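Local coordinates for type II restriction enzyme MunI (Mycoplasma, PDB 1D02), which recognises the double-stranded DNA sequence 5'-CAATTG-3' as a homodimer and cleaves it after the first C, at residues Q13-L18 and N32-G37; P82-E87 and G97-Q102; G104-K109 and I156-K161; E144-W149 and D171-N176. The protein carries 1 engineered substitution. All coordinates share one frame; numbering follows the deposited sequence.

Interaction 1: Q13-L18 and N32-G37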
# COMPACT_ATOMS: atom_id res chain seq x y z
N GLN D 13 -6.28 -32.78 13.70
CA GLN D 13 -7.44 -33.41 14.33
C GLN D 13 -8.27 -32.38 15.10
O GLN D 13 -9.51 -32.46 15.10
CB GLN D 13 -7.02 -34.54 15.27
CG GLN D 13 -6.30 -35.70 14.54
CD GLN D 13 -4.79 -35.63 14.71
OE1 GLN D 13 -4.20 -34.54 14.70
NE2 GLN D 13 -4.15 -36.81 14.87
N ALA D 14 -7.61 -31.43 15.76
CA ALA D 14 -8.34 -30.41 16.52
C ALA D 14 -9.12 -29.54 15.54
O ALA D 14 -10.25 -29.17 15.83
CB ALA D 14 -7.41 -29.54 17.34
N LEU D 15 -8.53 -29.23 14.39
CA LEU D 15 -9.24 -28.42 13.38
C LEU D 15 -10.44 -29.19 12.82
O LEU D 15 -11.54 -28.62 12.60
CB LEU D 15 -8.29 -28.01 12.25
CG LEU D 15 -8.94 -27.23 11.08
CD1 LEU D 15 -9.61 -25.96 11.63
CD2 LEU D 15 -7.91 -26.85 10.05
N ALA D 16 -10.25 -30.49 12.58
CA ALA D 16 -11.36 -31.30 12.07
C ALA D 16 -12.49 -31.32 13.12
O ALA D 16 -13.67 -31.31 12.77
CB ALA D 16 -10.88 -32.73 11.75
N GLY D 17 -12.13 -31.33 14.39
CA GLY D 17 -13.15 -31.31 15.44
C GLY D 17 -13.95 -30.00 15.38
O GLY D 17 -15.17 -30.01 15.54
N LEU D 18 -13.26 -28.88 15.18
CA LEU D 18 -13.94 -27.58 15.08
C LEU D 18 -14.88 -27.62 13.89
O LEU D 18 -16.05 -27.20 13.99
CB LEU D 18 -12.90 -26.45 14.90
CG LEU D 18 -13.44 -25.05 14.62
CD1 LEU D 18 -14.29 -24.55 15.78
CD2 LEU D 18 -12.28 -24.10 14.39
N ASN D 32 -6.32 -21.21 16.20
CA ASN D 32 -6.19 -21.61 17.60
C ASN D 32 -6.39 -23.11 17.71
O ASN D 32 -5.68 -23.79 18.46
CB ASN D 32 -7.24 -20.89 18.47
CG ASN D 32 -6.86 -19.46 18.76
OD1 ASN D 32 -7.72 -18.59 18.98
ND2 ASN D 32 -5.56 -19.20 18.81
N ALA D 33 -7.33 -23.66 16.96
CA ALA D 33 -7.54 -25.10 17.04
C ALA D 33 -6.36 -25.88 16.48
O ALA D 33 -5.85 -26.81 17.11
CB ALA D 33 -8.82 -25.51 16.28
N VAL D 34 -5.92 -25.49 15.29
CA VAL D 34 -4.83 -26.20 14.63
C VAL D 34 -3.48 -26.05 15.33
O VAL D 34 -2.53 -26.85 15.10
CB VAL D 34 -4.79 -25.80 13.12
CG1 VAL D 34 -3.82 -24.63 12.84
CG2 VAL D 34 -4.41 -27.02 12.32
N PHE D 35 -3.37 -25.06 16.20
CA PHE D 35 -2.13 -24.88 16.95
C PHE D 35 -2.15 -25.55 18.32
O PHE D 35 -1.14 -25.51 19.04
CB PHE D 35 -1.80 -23.39 17.12
CG PHE D 35 -1.37 -22.69 15.85
CD1 PHE D 35 -1.32 -21.28 15.81
CD2 PHE D 35 -0.98 -23.41 14.72
CE1 PHE D 35 -0.88 -20.62 14.67
CE2 PHE D 35 -0.54 -22.75 13.57
CZ PHE D 35 -0.49 -21.34 13.55
N GLU D 36 -3.26 -26.17 18.70
CA GLU D 36 -3.35 -26.79 20.03
C GLU D 36 -2.25 -27.81 20.29
O GLU D 36 -2.06 -28.74 19.51
CB GLU D 36 -4.70 -27.49 20.24
CG GLU D 36 -5.85 -26.51 20.41
CD GLU D 36 -7.20 -27.21 20.53
OE1 GLU D 36 -8.23 -26.54 20.28
OE2 GLU D 36 -7.25 -28.41 20.89
N GLY D 37 -1.52 -27.61 21.38
CA GLY D 37 -0.46 -28.55 21.71
C GLY D 37 0.80 -28.41 20.90
O GLY D 37 1.73 -29.21 21.08
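A14, L15 and L18 of helix 12-21 pack on A33 and V34 of helix 27-34, the two arms of a helical hairpin joined by a short loop. The backbones come close, with L15 CA 5.1 Å from V34 CA, and the methyl of A33 fits this narrow gap. The apolar contacts centre on that methyl: A33 CB faces L15 CA at 4.1 Å, and L18 CD2 reaches it at 4.2 Å. Beside it, L15 and V34 run alongside each other and point the same way, V34 CG2 resting on L15 CB at 4.0 Å. With CG of L15 anti to the backbone N (chi1 176°), its CD2 branch passes along V34 CG2, and both side chains also touch V190 of helix 186-197. Polar groups border the contact at A14 and E36. N11, just ahead of the first segment, ties the two together, its side chain bonding to A14 N and to E36 O. The E36 chain extends beyond CG and brings its carboxylate back to helix 12-21, OE2 lying 3.7 Å from A14 CB. That same methyl presses on a backbone carbonyl, A14 CB standing 3.2 Å from A33 O, an oxygen that accepts a hydrogen bond from E36 N.

Interaction 2: P82-E87 and G97-Q102. Engineered in segment 82-87: A83 (natural residue Asp). With nucleotides of chain A.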
# COMPACT_ATOMS: atom_id res chain seq x y z
N PRO D 82 -1.49 -5.11 13.86
CA PRO D 82 -1.84 -6.13 12.87
C PRO D 82 -3.09 -6.89 13.31
O PRO D 82 -3.36 -7.00 14.50
CB PRO D 82 -0.63 -7.04 12.84
CG PRO D 82 0.49 -6.13 13.16
CD PRO D 82 -0.09 -5.29 14.31
N ALA D 83 -3.83 -7.42 12.34
CA ALA D 83 -5.03 -8.22 12.64
C ALA D 83 -4.64 -9.47 13.43
O ALA D 83 -5.37 -9.92 14.31
CB ALA D 83 -5.71 -8.63 11.35
N PHE D 84 -3.48 -10.04 13.11
CA PHE D 84 -3.02 -11.25 13.81
C PHE D 84 -1.53 -11.46 13.62
O PHE D 84 -0.88 -10.73 12.88
CB PHE D 84 -3.81 -12.48 13.31
CG PHE D 84 -3.49 -12.91 11.88
CD1 PHE D 84 -2.51 -13.88 11.61
CD2 PHE D 84 -4.17 -12.35 10.79
CE1 PHE D 84 -2.24 -14.27 10.31
CE2 PHE D 84 -3.90 -12.75 9.48
CZ PHE D 84 -2.93 -13.71 9.24
N ALA D 85 -0.97 -12.41 14.36
CA ALA D 85 0.43 -12.79 14.17
C ALA D 85 0.50 -14.25 14.53
O ALA D 85 -0.27 -14.73 15.36
CB ALA D 85 1.39 -11.99 15.09
N ILE D 86 1.43 -14.95 13.89
CA ILE D 86 1.66 -16.35 14.19
C ILE D 86 3.11 -16.45 14.65
O ILE D 86 4.03 -16.07 13.91
CB ILE D 86 1.46 -17.25 12.96
CG1 ILE D 86 -0.02 -17.25 12.60
CG2 ILE D 86 1.94 -18.68 13.27
CD1 ILE D 86 -0.33 -17.94 11.32
N GLU D 87 3.31 -16.94 15.87
CA GLU D 87 4.68 -17.07 16.38
C GLU D 87 5.07 -18.52 16.59
O GLU D 87 4.26 -19.33 17.05
CB GLU D 87 4.86 -16.35 17.73
CG GLU D 87 6.28 -16.54 18.33
CD GLU D 87 6.53 -15.72 19.57
OE1 GLU D 87 5.61 -15.01 20.02
OE2 GLU D 87 7.67 -15.78 20.09
N GLY D 97 0.12 -10.59 10.33
CA GLY D 97 -0.90 -10.70 9.31
C GLY D 97 -1.98 -9.66 9.29
O GLY D 97 -2.16 -8.91 10.24
N GLU D 98 -2.71 -9.62 8.17
CA GLU D 98 -3.82 -8.70 8.02
C GLU D 98 -4.99 -9.48 7.45
O GLU D 98 -4.82 -10.55 6.86
CB GLU D 98 -3.48 -7.56 7.04
CG GLU D 98 -2.36 -6.62 7.48
CD GLU D 98 -2.57 -6.02 8.87
OE1 GLU D 98 -3.74 -5.92 9.34
OE2 GLU D 98 -1.56 -5.66 9.52
N ILE D 99 -6.20 -8.94 7.62
CA ILE D 99 -7.40 -9.58 7.11
C ILE D 99 -8.16 -8.46 6.41
O ILE D 99 -8.54 -7.47 7.05
CB ILE D 99 -8.26 -10.15 8.26
CG1 ILE D 99 -7.49 -11.30 8.97
CG2 ILE D 99 -9.58 -10.68 7.71
CD1 ILE D 99 -8.24 -11.92 10.11
N LYS D 100 -8.37 -8.61 5.11
CA LYS D 100 -9.08 -7.59 4.35
C LYS D 100 -10.37 -8.18 3.81
O LYS D 100 -10.35 -9.05 2.95
CB LYS D 100 -8.18 -7.08 3.21
CG LYS D 100 -7.09 -6.12 3.72
CD LYS D 100 -7.75 -4.82 4.22
CE LYS D 100 -6.85 -3.99 5.13
NZ LYS D 100 -6.60 -4.66 6.44
N ARG D 101 -11.50 -7.74 4.36
CA ARG D 101 -12.81 -8.24 3.92
C ARG D 101 -13.41 -7.19 3.03
O ARG D 101 -13.38 -6.01 3.36
CB ARG D 101 -13.74 -8.44 5.13
CG ARG D 101 -13.10 -9.19 6.28
CD ARG D 101 -14.06 -9.39 7.48
NE ARG D 101 -13.35 -9.90 8.66
CZ ARG D 101 -12.60 -9.16 9.48
NH1 ARG D 101 -12.46 -7.86 9.26
NH2 ARG D 101 -11.98 -9.72 10.52
N GLN D 102 -13.97 -7.61 1.90
CA GLN D 102 -14.58 -6.61 0.99
C GLN D 102 -15.55 -7.26 0.02
O GLN D 102 -15.41 -8.44 -0.32
CB GLN D 102 -13.48 -5.88 0.21
CG GLN D 102 -13.92 -4.62 -0.56
CD GLN D 102 -12.72 -3.76 -0.95
OE1 GLN D 102 -12.45 -3.52 -2.15
NE2 GLN D 102 -11.99 -3.31 0.05
P DA A 5 -14.67 -4.88 7.91
OP1 DA A 5 -16.01 -5.21 8.46
OP2 DA A 5 -13.72 -5.96 7.61
O5' DA A 5 -14.75 -4.02 6.56
C5' DA A 5 -15.94 -3.38 6.16
C4' DA A 5 -15.69 -2.45 4.99
O4' DA A 5 -14.83 -1.36 5.40
C3' DA A 5 -15.10 -3.00 3.68
O3' DA A 5 -15.95 -2.58 2.60
C2' DA A 5 -13.81 -2.20 3.51
C1' DA A 5 -14.18 -0.91 4.24
N9 DA A 5 -13.08 -0.04 4.64
C8 DA A 5 -11.81 -0.39 5.04
N7 DA A 5 -11.06 0.63 5.35
C5 DA A 5 -11.87 1.73 5.14
C6 DA A 5 -11.65 3.12 5.28
N6 DA A 5 -10.49 3.66 5.69
N1 DA A 5 -12.67 3.96 4.97
C2 DA A 5 -13.82 3.43 4.56
N3 DA A 5 -14.14 2.14 4.38
C4 DA A 5 -13.12 1.34 4.70
P DT A 6 -17.18 -3.49 2.16
OP1 DT A 6 -17.48 -4.46 3.24
OP2 DT A 6 -16.89 -3.97 0.78
O5' DT A 6 -18.37 -2.44 2.07
C5' DT A 6 -18.99 -2.02 3.27
C4' DT A 6 -19.17 -0.52 3.27
O4' DT A 6 -17.88 0.13 3.37
C3' DT A 6 -19.80 0.01 1.98
O3' DT A 6 -21.20 0.15 2.16
C2' DT A 6 -19.14 1.37 1.79
C1' DT A 6 -17.92 1.40 2.71
N1 DT A 6 -16.70 1.51 1.91
C2 DT A 6 -16.04 2.72 1.82
O2 DT A 6 -16.41 3.72 2.42
N3 DT A 6 -14.93 2.71 1.02
C4 DT A 6 -14.42 1.64 0.31
O4 DT A 6 -13.42 1.78 -0.39
C5 DT A 6 -15.16 0.40 0.46
C7 DT A 6 -14.70 -0.81 -0.26
C6 DT A 6 -16.24 0.40 1.24
P DA A 4 -8.40 -3.35 9.52
OP1 DA A 4 -8.36 -4.84 9.55
OP2 DA A 4 -7.74 -2.61 8.42
O5' DA A 4 -9.93 -2.92 9.56
C5' DA A 4 -10.79 -3.37 10.60
C4' DA A 4 -12.22 -3.01 10.27
O4' DA A 4 -12.41 -1.58 10.33
C3' DA A 4 -12.69 -3.44 8.89
O3' DA A 4 -14.05 -3.87 8.99
C2' DA A 4 -12.53 -2.18 8.05
C1' DA A 4 -12.82 -1.07 9.06
N9 DA A 4 -12.10 0.19 8.87
C8 DA A 4 -10.74 0.38 8.78
N7 DA A 4 -10.39 1.65 8.73
C5 DA A 4 -11.59 2.34 8.76
C6 DA A 4 -11.89 3.71 8.79
N6 DA A 4 -10.97 4.67 8.78
N1 DA A 4 -13.20 4.07 8.85
C2 DA A 4 -14.12 3.11 8.88
N3 DA A 4 -13.97 1.78 8.87
C4 DA A 4 -12.66 1.46 8.82
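F84 and G97 form an antiparallel hydrogen-bonded pair between strands 84-87 and 97-101, whose axes run at 143°; G97 N gives F84 O a bond of 2.7 Å, while the return bond from F84 N to G97 O is weak. A83 N also leans weakly on G97 O, making A83 and F84 a classic beta bulge opposite G97. F84 has its CG between the backbone N and the carbonyl carbon (chi1 69°), which folds the ring over the glycine: G97 CA stands 3.7 Å from the ring centroid in a CH-pi contact. E98 O meets the ring near its plane, 3.5 Å from F84 CE2, and I99 CG1 adds an oblique contact. A bend at chi2 turns the E98 carboxylate back to P82 and A83: OE1 accepts a weak bond from A83 N, and OE2 lies 3.4 Å from P82 CA. P82 and position 83, an engineered alanine in place of Asp, together with E98 and K100, match the signature of the PD-(D/E)XK nucleases. K100 NZ bonds DA4 OP2 of chain A at 3.1 Å, on what, judged from the recognition sequence, is probably the scissile phosphate. R101 NH1 donates to DA5 OP2 of chain A at 2.8 Å, the oxygen lying in the guanidinium plane, with I99 CG2 over one face of that group.

Interaction 3: G104-K109 and I156-K161. With nucleotides of chain B.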
# COMPACT_ATOMS: atom_id res chain seq x y z
N GLY D 104 -17.62 -7.55 -3.73
CA GLY D 104 -17.06 -7.71 -5.05
C GLY D 104 -18.10 -8.04 -6.12
O GLY D 104 -19.25 -8.35 -5.83
N TRP D 105 -17.67 -7.95 -7.36
CA TRP D 105 -18.54 -8.28 -8.49
C TRP D 105 -18.54 -9.80 -8.65
O TRP D 105 -17.53 -10.40 -9.06
CB TRP D 105 -17.97 -7.57 -9.73
CG TRP D 105 -18.54 -7.97 -11.04
CD1 TRP D 105 -19.83 -8.33 -11.32
CD2 TRP D 105 -17.85 -7.95 -12.28
NE1 TRP D 105 -19.98 -8.52 -12.68
CE2 TRP D 105 -18.77 -8.29 -13.29
CE3 TRP D 105 -16.52 -7.66 -12.65
CZ2 TRP D 105 -18.42 -8.36 -14.64
CZ3 TRP D 105 -16.17 -7.72 -14.00
CH2 TRP D 105 -17.12 -8.07 -14.97
N VAL D 106 -19.66 -10.42 -8.29
CA VAL D 106 -19.81 -11.87 -8.42
C VAL D 106 -21.19 -12.13 -9.01
O VAL D 106 -21.87 -11.18 -9.44
CB VAL D 106 -19.64 -12.60 -7.03
CG1 VAL D 106 -18.23 -12.41 -6.53
CG2 VAL D 106 -20.66 -12.07 -5.99
N GLU D 107 -21.60 -13.39 -9.04
CA GLU D 107 -22.91 -13.75 -9.59
C GLU D 107 -24.06 -12.97 -8.95
O GLU D 107 -24.11 -12.80 -7.72
CB GLU D 107 -23.18 -15.26 -9.40
CG GLU D 107 -22.20 -16.18 -10.13
CD GLU D 107 -21.00 -16.57 -9.28
OE1 GLU D 107 -20.76 -15.90 -8.26
OE2 GLU D 107 -20.30 -17.54 -9.64
N GLY D 108 -24.99 -12.49 -9.77
CA GLY D 108 -26.14 -11.79 -9.24
C GLY D 108 -25.90 -10.34 -8.87
O GLY D 108 -26.78 -9.70 -8.33
N LYS D 109 -24.70 -9.83 -9.17
CA LYS D 109 -24.36 -8.45 -8.85
C LYS D 109 -24.05 -7.62 -10.09
O LYS D 109 -23.58 -8.13 -11.11
CB LYS D 109 -23.11 -8.40 -7.97
CG LYS D 109 -23.18 -9.20 -6.68
CD LYS D 109 -24.16 -8.59 -5.72
CE LYS D 109 -24.06 -9.25 -4.34
NZ LYS D 109 -24.90 -8.51 -3.35
N ILE D 156 -14.86 -10.14 -2.64
CA ILE D 156 -13.69 -9.69 -3.39
C ILE D 156 -12.86 -10.89 -3.83
O ILE D 156 -12.25 -10.86 -4.90
CB ILE D 156 -12.80 -8.72 -2.53
CG1 ILE D 156 -11.60 -8.22 -3.34
CG2 ILE D 156 -12.35 -9.41 -1.25
CD1 ILE D 156 -10.76 -7.14 -2.59
N THR D 157 -12.88 -11.96 -3.05
CA THR D 157 -12.07 -13.15 -3.37
C THR D 157 -12.51 -13.90 -4.60
O THR D 157 -11.81 -14.80 -5.06
CB THR D 157 -12.06 -14.16 -2.21
OG1 THR D 157 -13.39 -14.61 -1.97
CG2 THR D 157 -11.52 -13.53 -0.94
N ARG D 158 -13.68 -13.55 -5.15
CA ARG D 158 -14.16 -14.23 -6.35
C ARG D 158 -14.43 -13.24 -7.48
O ARG D 158 -14.96 -13.60 -8.52
CB ARG D 158 -15.44 -15.02 -6.02
CG ARG D 158 -15.21 -16.17 -4.99
CD ARG D 158 -16.45 -17.06 -4.83
NE ARG D 158 -16.80 -17.71 -6.09
CZ ARG D 158 -17.84 -17.35 -6.84
NH1 ARG D 158 -18.64 -16.35 -6.45
NH2 ARG D 158 -18.08 -17.97 -8.00
N ASP D 159 -14.08 -11.98 -7.26
CA ASP D 159 -14.30 -10.91 -8.25
C ASP D 159 -13.19 -11.06 -9.29
O ASP D 159 -12.01 -11.04 -8.96
CB ASP D 159 -14.21 -9.58 -7.50
CG ASP D 159 -14.32 -8.36 -8.40
OD1 ASP D 159 -13.59 -8.31 -9.43
OD2 ASP D 159 -15.13 -7.45 -8.06
N PRO D 160 -13.55 -11.22 -10.57
CA PRO D 160 -12.59 -11.40 -11.66
C PRO D 160 -11.55 -10.30 -11.85
O PRO D 160 -10.41 -10.58 -12.26
CB PRO D 160 -13.49 -11.60 -12.88
CG PRO D 160 -14.64 -10.75 -12.56
CD PRO D 160 -14.92 -11.10 -11.11
N LYS D 161 -11.92 -9.06 -11.55
CA LYS D 161 -10.97 -7.96 -11.68
C LYS D 161 -10.08 -7.88 -10.42
O LYS D 161 -8.84 -7.79 -10.53
CB LYS D 161 -11.73 -6.64 -11.88
CG LYS D 161 -10.80 -5.43 -11.93
CD LYS D 161 -11.58 -4.11 -11.82
CE LYS D 161 -12.48 -3.91 -13.01
NZ LYS D 161 -12.93 -2.49 -13.07
P DC B 2 -10.51 0.10 -14.93
OP1 DC B 2 -9.20 0.09 -15.62
OP2 DC B 2 -11.07 -1.17 -14.40
O5' DC B 2 -10.42 1.15 -13.76
C5' DC B 2 -10.11 2.48 -14.09
C4' DC B 2 -10.18 3.34 -12.87
O4' DC B 2 -11.57 3.60 -12.56
C3' DC B 2 -9.54 2.80 -11.58
O3' DC B 2 -8.48 3.71 -11.27
C2' DC B 2 -10.69 2.78 -10.58
C1' DC B 2 -11.69 3.77 -11.18
N1 DC B 2 -13.11 3.59 -10.85
C2 DC B 2 -13.82 4.70 -10.37
O2 DC B 2 -13.21 5.78 -10.24
N3 DC B 2 -15.13 4.57 -10.07
C4 DC B 2 -15.74 3.40 -10.26
N4 DC B 2 -17.03 3.31 -9.98
C5 DC B 2 -15.04 2.26 -10.77
C6 DC B 2 -13.74 2.40 -11.04
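The guanidinium of R158 meets the E107 carboxylate head-on through its two terminal nitrogens: NH1 holds OE1 and NH2 holds OE2, each pair of atoms 2.8 Å apart. The carboxylate and guanidinium planes differ by only 4°, and both carboxylate oxygens use their syn lone pairs, a paired, coplanar geometry that restrains rotation of both groups. The arginine reaches E107 through a bend at chi3, and its NE bonds E65 O of the second subunit. D159 supplies the other strong link. Its OD2 takes W105 N at 2.7 Å in a nearly straight bond (167°), approached from above the carboxylate plane. OD1 accepts K161 N at 2.8 Å and also R162 N, making D159 the N-cap of helix 160-170; the helix start probably stabilises the negative charge. One carboxylate thus ties the 104-109 loop to the helix that brings K161 to the DNA, where K161 NZ hydrogen-bonds DC2 OP2 of chain B at 2.6 Å. W78 of the second subunit makes a cation-pi contact with the same lysine. Farther out, the W105 and P160 side chains cross at about a right angle, with W105 CE3 3.6 Å from P160 CG. F67 of the second subunit meets the W105 ring edge-to-face. Buried W105 O has no hydrogen-bond partner; the CA-H of D159 points at it from 3.4 Å and P160 CD also lies against it. V106, which begins a type II turn closed at K109, rests its CG1 against R158 CB at 3.9 Å.

Interaction 4: E144-W149 and D171-N176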
# COMPACT_ATOMS: atom_id res chain seq x y z
N GLU D 144 13.18 -14.21 -0.50
CA GLU D 144 12.15 -14.70 -1.40
C GLU D 144 10.73 -14.65 -0.85
O GLU D 144 9.77 -14.97 -1.57
CB GLU D 144 12.48 -16.12 -1.87
CG GLU D 144 12.29 -17.21 -0.85
CD GLU D 144 13.49 -17.43 0.05
OE1 GLU D 144 13.48 -18.46 0.75
OE2 GLU D 144 14.43 -16.60 0.08
N ILE D 145 10.58 -14.24 0.40
CA ILE D 145 9.26 -14.14 1.00
C ILE D 145 9.17 -12.80 1.71
O ILE D 145 10.19 -12.27 2.16
CB ILE D 145 9.05 -15.29 2.03
CG1 ILE D 145 7.56 -15.49 2.25
CG2 ILE D 145 9.76 -15.00 3.35
CD1 ILE D 145 6.92 -16.24 1.10
N LEU D 146 7.97 -12.22 1.77
CA LEU D 146 7.76 -10.97 2.51
C LEU D 146 7.41 -11.38 3.94
O LEU D 146 6.90 -12.48 4.16
CB LEU D 146 6.64 -10.15 1.87
CG LEU D 146 6.93 -9.83 0.40
CD1 LEU D 146 5.84 -8.90 -0.15
CD2 LEU D 146 8.31 -9.16 0.26
N PRO D 147 7.64 -10.49 4.92
CA PRO D 147 7.37 -10.77 6.33
C PRO D 147 5.93 -10.68 6.82
O PRO D 147 5.69 -10.72 8.02
CB PRO D 147 8.27 -9.77 7.04
CG PRO D 147 8.18 -8.56 6.11
CD PRO D 147 8.30 -9.19 4.74
N PHE D 148 4.99 -10.55 5.89
CA PHE D 148 3.59 -10.44 6.28
C PHE D 148 2.73 -11.34 5.42
O PHE D 148 3.17 -11.84 4.38
CB PHE D 148 3.12 -8.98 6.12
CG PHE D 148 3.21 -8.46 4.71
CD1 PHE D 148 2.17 -8.67 3.81
CD2 PHE D 148 4.34 -7.78 4.28
CE1 PHE D 148 2.25 -8.19 2.49
CE2 PHE D 148 4.44 -7.29 2.97
CZ PHE D 148 3.40 -7.49 2.07
N TRP D 149 1.49 -11.55 5.86
CA TRP D 149 0.55 -12.39 5.13
C TRP D 149 -0.80 -11.71 5.19
O TRP D 149 -1.34 -11.48 6.28
CB TRP D 149 0.49 -13.77 5.79
CG TRP D 149 -0.43 -14.74 5.12
CD1 TRP D 149 -0.72 -14.82 3.78
CD2 TRP D 149 -1.09 -15.85 5.74
NE1 TRP D 149 -1.53 -15.91 3.53
CE2 TRP D 149 -1.77 -16.56 4.72
CE3 TRP D 149 -1.18 -16.32 7.06
CZ2 TRP D 149 -2.52 -17.71 4.97
CZ3 TRP D 149 -1.93 -17.47 7.31
CH2 TRP D 149 -2.59 -18.15 6.27
N ASP D 171 3.09 -9.96 -7.68
CA ASP D 171 4.16 -10.36 -8.57
C ASP D 171 4.81 -11.69 -8.15
O ASP D 171 4.12 -12.69 -8.05
CB ASP D 171 5.18 -9.21 -8.60
CG ASP D 171 6.07 -9.24 -9.82
OD1 ASP D 171 5.55 -9.26 -10.95
OD2 ASP D 171 7.29 -9.22 -9.64
N HIS D 172 6.12 -11.72 -7.88
CA HIS D 172 6.71 -13.00 -7.51
C HIS D 172 6.63 -13.37 -6.02
O HIS D 172 7.38 -14.24 -5.55
CB HIS D 172 8.17 -13.09 -8.00
CG HIS D 172 9.09 -12.09 -7.37
ND1 HIS D 172 9.17 -10.78 -7.79
CD2 HIS D 172 9.98 -12.22 -6.35
CE1 HIS D 172 10.07 -10.14 -7.06
NE2 HIS D 172 10.57 -10.99 -6.18
N TYR D 173 5.71 -12.72 -5.29
CA TYR D 173 5.50 -13.01 -3.86
C TYR D 173 4.04 -13.48 -3.72
O TYR D 173 3.32 -13.03 -2.82
CB TYR D 173 5.71 -11.76 -2.99
CG TYR D 173 7.09 -11.20 -3.07
CD1 TYR D 173 7.38 -10.12 -3.90
CD2 TYR D 173 8.13 -11.75 -2.33
CE1 TYR D 173 8.66 -9.60 -3.99
CE2 TYR D 173 9.43 -11.23 -2.42
CZ TYR D 173 9.68 -10.16 -3.24
OH TYR D 173 10.94 -9.60 -3.30
N GLN D 174 3.62 -14.39 -4.60
CA GLN D 174 2.25 -14.89 -4.56
C GLN D 174 1.83 -15.55 -3.26
O GLN D 174 0.66 -15.51 -2.91
CB GLN D 174 2.00 -15.88 -5.70
CG GLN D 174 2.01 -15.24 -7.07
CD GLN D 174 0.91 -14.21 -7.23
OE1 GLN D 174 -0.28 -14.53 -7.09
NE2 GLN D 174 1.28 -12.98 -7.53
N ASP D 175 2.78 -16.12 -2.52
CA ASP D 175 2.42 -16.81 -1.30
C ASP D 175 2.17 -15.88 -0.11
O ASP D 175 1.77 -16.34 0.96
CB ASP D 175 3.48 -17.84 -0.91
CG ASP D 175 3.64 -18.94 -1.96
OD1 ASP D 175 2.73 -19.14 -2.79
OD2 ASP D 175 4.69 -19.63 -1.93
N ASN D 176 2.42 -14.58 -0.29
CA ASN D 176 2.21 -13.62 0.78
C ASN D 176 0.77 -13.11 0.93
O ASN D 176 0.50 -12.23 1.73
CB ASN D 176 3.22 -12.48 0.66
CG ASN D 176 4.60 -12.92 1.15
OD1 ASN D 176 5.54 -13.05 0.37
ND2 ASN D 176 4.70 -13.19 2.45
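N176 reaches with its side-chain amide to the backbone of L146 and F148 and bonds to both. Its CB lies 3.8 Å from F148 O. The next atom, CG, is anti to the carbonyl carbon (chi1 -76°), which turns the amide toward the 144-149 segment, and it sits 3.5 Å from L146 CB. At the tip, OD1 accepts L146 N at 2.9 Å; the bond is almost straight at the hydrogen (166°), although the donor is tilted from the amide carbonyl plane. I145 CD1 packs against the same oxygen at 3.6 Å. ND2 gives its main bond to F148 O at 2.8 Å, nearly in line with that C=O, and a weak one to L146 O. Three bonds, one of them weak, thus fix the rotation of the buried amide and tie it to the backbone on both sides of P147. Beside it, L146 stands over Y173, with L146 CD2 3.7 Å from the ring centroid in a CH-pi contact. H172 CD2 lies over the opposite face, so the tyrosine ring is sandwiched, and P128 of the second subunit also packs on Y173. At the far end of the segment, W149 CA points its hydrogen at N176 O from 3.4 Å, and this carbonyl also meets the edge of the indole. The segments join the entrance to strand 148-153 to the turn leading into strand 177-180, parallel neighbours linked through helix 160-170: a beta-alpha-beta crossover in the central sheet of this nuclease.

In the fold
Strand 93-101 links most of these contacts. Interactions 2 and 4 share the central sheet, with E98 N 3.0 Å from W149 O and F84 CZ packing on W149 CE3. Where that strand ends, Q102 O lies 2.9 Å from I156 N, a probable hydrogen bond that carries interaction 2, with E98 and K100 of the PD-(D/E)XK signature, into interaction 3. These two touch the DNA itself, interaction 2 on chain A and interaction 3 on chain B. Interactions 3 and 4, with centres 24 Å apart, lie at the two ends of helix 160-170, and both touch the second subunit. Interaction 1 lies farthest from the DNA, about 17 Å at the nearest atoms, and joins the sheet through F35 CZ, 3.6 Å from I86 CG2.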